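Local coordinates for protein glucose-6-phosphate isomerase (Thermus thermophilus, PDB 1ZZG) that probably catalyses the reversible isomerisation of glucose 6-phosphate to fructose 6-phosphate, a step shared by glycolysis and gluconeogenesis, at residues W65-G73 and L113-V123. Sequence-based numbering, arbitrary orientation.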
loop_
_atom_site.group_PDB
_atom_site.type_symbol
_atom_site.label_atom_id
_atom_site.label_comp_id
_atom_site.label_asym_id
_atom_site.label_seq_id
_atom_site.Cartn_x
_atom_site.Cartn_y
_atom_site.Cartn_z
ATOM N N TRP A 65 -11.846 -22.966 17.950
ATOM C CA TRP A 65 -12.225 -21.870 18.840
ATOM C C TRP A 65 -11.654 -20.509 18.435
ATOM O O TRP A 65 -12.097 -19.476 18.936
ATOM C CB TRP A 65 -11.768 -22.178 20.266
ATOM C CG TRP A 65 -10.312 -22.518 20.337
ATOM C CD1 TRP A 65 -9.753 -23.764 20.241
ATOM C CD2 TRP A 65 -9.222 -21.598 20.451
ATOM N NE1 TRP A 65 -8.381 -23.673 20.285
ATOM C CE2 TRP A 65 -8.028 -22.355 20.412
ATOM C CE3 TRP A 65 -9.138 -20.205 20.579
ATOM C CZ2 TRP A 65 -6.761 -21.764 20.497
ATOM C CZ3 TRP A 65 -7.878 -19.616 20.664
ATOM C CH2 TRP A 65 -6.707 -20.396 20.622
ATOM N N VAL A 66 -10.669 -20.506 17.543
ATOM C CA VAL A 66 -10.043 -19.257 17.117
ATOM C C VAL A 66 -10.946 -18.352 16.279
ATOM O O VAL A 66 -11.467 -18.765 15.242
ATOM C CB VAL A 66 -8.744 -19.526 16.312
ATOM C CG1 VAL A 66 -8.181 -18.211 15.775
ATOM C CG2 VAL A 66 -7.714 -20.214 17.196
ATOM N N GLU A 67 -11.120 -17.116 16.743
ATOM C CA GLU A 67 -11.922 -16.118 16.038
ATOM C C GLU A 67 -11.009 -14.977 15.607
ATOM O O GLU A 67 -11.320 -14.233 14.681
ATOM C CB GLU A 67 -13.031 -15.570 16.936
ATOM C CG GLU A 67 -14.270 -16.451 17.022
ATOM C CD GLU A 67 -15.395 -15.799 17.814
ATOM O OE1 GLU A 67 -15.646 -14.591 17.610
ATOM O OE2 GLU A 67 -16.035 -16.494 18.631
ATOM N N ASP A 68 -9.884 -14.837 16.298
ATOM C CA ASP A 68 -8.915 -13.796 15.979
ATOM C C ASP A 68 -7.523 -14.410 15.895
ATOM O O ASP A 68 -7.071 -15.089 16.814
ATOM C CB ASP A 68 -8.959 -12.689 17.039
ATOM C CG ASP A 68 -10.251 -11.883 16.988
ATOM O OD1 ASP A 68 -10.314 -10.889 16.230
ATOM O OD2 ASP A 68 -11.214 -12.255 17.694
ATOM N N PHE A 69 -6.854 -14.171 14.772
ATOM C CA PHE A 69 -5.513 -14.692 14.528
ATOM C C PHE A 69 -4.544 -13.511 14.497
ATOM O O PHE A 69 -4.591 -12.695 13.575
ATOM C CB PHE A 69 -5.494 -15.410 13.174
ATOM C CG PHE A 69 -4.244 -16.194 12.908
ATOM C CD1 PHE A 69 -4.242 -17.580 13.022
ATOM C CD2 PHE A 69 -3.071 -15.554 12.517
ATOM C CE1 PHE A 69 -3.090 -18.320 12.748
ATOM C CE2 PHE A 69 -1.917 -16.283 12.243
ATOM C CZ PHE A 69 -1.928 -17.671 12.358
ATOM N N VAL A 70 -3.679 -13.410 15.501
ATOM C CA VAL A 70 -2.713 -12.315 15.557
ATOM C C VAL A 70 -1.353 -12.800 15.057
ATOM O O VAL A 70 -0.672 -13.574 15.734
ATOM C CB VAL A 70 -2.550 -11.766 17.007
ATOM C CG1 VAL A 70 -1.453 -10.705 17.046
ATOM C CG2 VAL A 70 -3.880 -11.183 17.502
ATOM N N LEU A 71 -0.961 -12.351 13.870
ATOM C CA LEU A 71 0.324 -12.760 13.322
ATOM C C LEU A 71 1.385 -11.723 13.660
ATOM O O LEU A 71 1.347 -10.599 13.163
ATOM C CB LEU A 71 0.233 -12.937 11.800
ATOM C CG LEU A 71 1.320 -13.781 11.113
ATOM C CD1 LEU A 71 0.954 -13.940 9.634
ATOM C CD2 LEU A 71 2.701 -13.133 11.269
ATOM N N ILE A 72 2.322 -12.094 14.524
ATOM C CA ILE A 72 3.398 -11.186 14.896
ATOM C C ILE A 72 4.574 -11.532 13.994
ATOM O O ILE A 72 5.256 -12.543 14.195
ATOM C CB ILE A 72 3.814 -11.349 16.381
ATOM C CG1 ILE A 72 2.583 -11.217 17.290
ATOM C CG2 ILE A 72 4.857 -10.290 16.738
ATOM C CD1 ILE A 72 2.884 -11.222 18.795
ATOM N N GLY A 73 4.791 -10.703 12.978
ATOM C CA GLY A 73 5.870 -10.958 12.043
ATOM C C GLY A 73 6.034 -9.774 11.120
ATOM O O GLY A 73 5.122 -8.951 10.978
ATOM N N LEU A 113 -9.438 -7.333 21.852
ATOM C CA LEU A 113 -9.482 -8.760 21.571
ATOM C C LEU A 113 -9.828 -9.579 22.811
ATOM O O LEU A 113 -9.441 -9.230 23.923
ATOM C CB LEU A 113 -8.134 -9.249 21.023
ATOM C CG LEU A 113 -7.614 -8.731 19.675
ATOM C CD1 LEU A 113 -6.248 -9.351 19.394
ATOM C CD2 LEU A 113 -8.592 -9.084 18.569
ATOM N N ASP A 114 -10.565 -10.665 22.611
ATOM C CA ASP A 114 -10.914 -11.560 23.705
ATOM C C ASP A 114 -9.809 -12.617 23.721
ATOM O O ASP A 114 -9.701 -13.415 22.794
ATOM C CB ASP A 114 -12.256 -12.243 23.446
ATOM C CG ASP A 114 -12.673 -13.162 24.585
ATOM O OD1 ASP A 114 -11.806 -13.549 25.397
ATOM O OD2 ASP A 114 -13.870 -13.507 24.665
ATOM N N PRO A 115 -8.973 -12.632 24.773
ATOM C CA PRO A 115 -7.882 -13.610 24.872
ATOM C C PRO A 115 -8.328 -15.046 24.598
ATOM O O PRO A 115 -7.637 -15.807 23.920
ATOM C CB PRO A 115 -7.386 -13.429 26.304
ATOM C CG PRO A 115 -7.629 -11.988 26.560
ATOM C CD PRO A 115 -9.009 -11.769 25.967
ATOM N N ARG A 116 -9.492 -15.410 25.123
ATOM C CA ARG A 116 -10.013 -16.760 24.951
ATOM C C ARG A 116 -10.283 -17.141 23.500
ATOM O O ARG A 116 -10.344 -18.325 23.169
ATOM C CB ARG A 116 -11.304 -16.937 25.750
ATOM C CG ARG A 116 -11.209 -16.563 27.219
ATOM C CD ARG A 116 -12.315 -17.261 27.987
ATOM N NE ARG A 116 -12.051 -18.697 28.073
ATOM C CZ ARG A 116 -12.988 -19.641 28.103
ATOM N NH1 ARG A 116 -14.275 -19.314 28.050
ATOM N NH2 ARG A 116 -12.635 -20.918 28.191
ATOM N N LYS A 117 -10.455 -16.139 22.643
ATOM C CA LYS A 117 -10.739 -16.375 21.227
ATOM C C LYS A 117 -9.570 -15.982 20.332
ATOM O O LYS A 117 -9.699 -15.966 19.106
ATOM C CB LYS A 117 -11.956 -15.556 20.795
ATOM C CG LYS A 117 -13.255 -15.874 21.506
ATOM C CD LYS A 117 -14.294 -14.835 21.110
ATOM C CE LYS A 117 -15.715 -15.304 21.363
ATOM N NZ LYS A 117 -16.699 -14.331 20.802
ATOM N N THR A 118 -8.430 -15.676 20.944
ATOM C CA THR A 118 -7.261 -15.240 20.195
ATOM C C THR A 118 -6.118 -16.247 20.112
ATOM O O THR A 118 -5.732 -16.851 21.113
ATOM C CB THR A 118 -6.691 -13.932 20.801
ATOM O OG1 THR A 118 -7.718 -12.932 20.845
ATOM C CG2 THR A 118 -5.519 -13.421 19.976
ATOM N N LEU A 119 -5.590 -16.431 18.904
ATOM C CA LEU A 119 -4.445 -17.306 18.694
ATOM C C LEU A 119 -3.317 -16.401 18.217
ATOM O O LEU A 119 -3.503 -15.606 17.293
ATOM C CB LEU A 119 -4.725 -18.367 17.625
ATOM C CG LEU A 119 -3.490 -19.212 17.287
ATOM C CD1 LEU A 119 -3.026 -19.974 18.529
ATOM C CD2 LEU A 119 -3.811 -20.177 16.164
ATOM N N VAL A 120 -2.158 -16.505 18.854
ATOM C CA VAL A 120 -1.017 -15.688 18.478
ATOM C C VAL A 120 0.006 -16.555 17.748
ATOM O O VAL A 120 0.367 -17.633 18.217
ATOM C CB VAL A 120 -0.365 -15.046 19.720
ATOM C CG1 VAL A 120 0.796 -14.151 19.303
ATOM C CG2 VAL A 120 -1.407 -14.238 20.486
ATOM N N ASN A 121 0.457 -16.079 16.593
ATOM C CA ASN A 121 1.429 -16.804 15.781
ATOM C C ASN A 121 2.680 -15.952 15.608
ATOM O O ASN A 121 2.661 -14.959 14.874
ATOM C CB ASN A 121 0.811 -17.118 14.408
ATOM C CG ASN A 121 1.755 -17.876 13.479
ATOM O OD1 ASN A 121 1.550 -17.887 12.266
ATOM N ND2 ASN A 121 2.781 -18.518 14.042
ATOM N N ALA A 122 3.755 -16.323 16.299
ATOM C CA ALA A 122 5.015 -15.595 16.199
ATOM C C ALA A 122 5.804 -16.189 15.039
ATOM O O ALA A 122 6.212 -17.352 15.084
ATOM C CB ALA A 122 5.799 -15.723 17.485
ATOM N N VAL A 123 6.026 -15.379 14.010
ATOM C CA VAL A 123 6.726 -15.830 12.816
ATOM C C VAL A 123 8.029 -15.088 12.556
ATOM O O VAL A 123 8.042 -13.860 12.434
ATOM C CB VAL A 123 5.830 -15.666 11.570
ATOM C CG1 VAL A 123 6.444 -16.416 10.391
ATOM C CG2 VAL A 123 4.415 -16.167 11.868
HETATM O O HOH W 1 -11.997 -11.244 20.232
#
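Glu67 and Lys117 lie alongside each other, pointing the same way, where two neighbouring parallel strands, 68-72 and 118-123, begin. From CB outward the lysine follows its partner: CB rests 4.0 Å from Glu67 CB, CG, CD and CE pass Glu67 OE2 in turn, each nearer than the last, and NZ forms a salt bridge to Glu67 OE2 at 3.1 Å. Its bond to Glu67 OE1 is weak. The chain is extended beyond CG (chi2 171°), which carries the ammonium as far as the carboxylate; an alanine here would probably leave Glu67 OE2 without this counter-charge and take away the methylenes that lie along its carboxylate. Lys117 O, meanwhile, accepts two backbone bonds, from Glu67 N and Asp68 N, and so pins the strand entrance.

Beyond it the parallel ladder runs from Asp68 O, bonded by Leu119 N, to Ile72 O, bonded by Val123 N at 2.9 Å. On the face bearing Phe69, Leu119 CB is met by Val66 CG2 at 3.5 Å, and Leu119 CD2 lies beside the phenyl ring. The CZ end of that ring reaches Asn121 CB at 3.5 Å, with ring and amide planes 83° apart. Phe201 of helix 193-201 packs against Leu119 and Phe69.

On the face bearing Val70, beta-branched valine and isoleucine suit extended strands: Val70 CG2 meets Leu113 CD1 at 3.5 Å, and Ile72 CD1 meets Val120 CG1 at 3.6 Å. At the start of the strand, on this same face, a water bridges Asp68 OD2 and Asp114 N, while Arg94 and His96 also hold the Asp68 carboxylate.

This pairing joins two adjacent inner strands of the parallel alpha/beta sheet of a SIS domain: charge is matched at the strand entrance, mostly apolar side chains line both faces farther in, and the buried Asn121 ND2 is satisfied by Val156 O and Thr158 OG1 of the next strand.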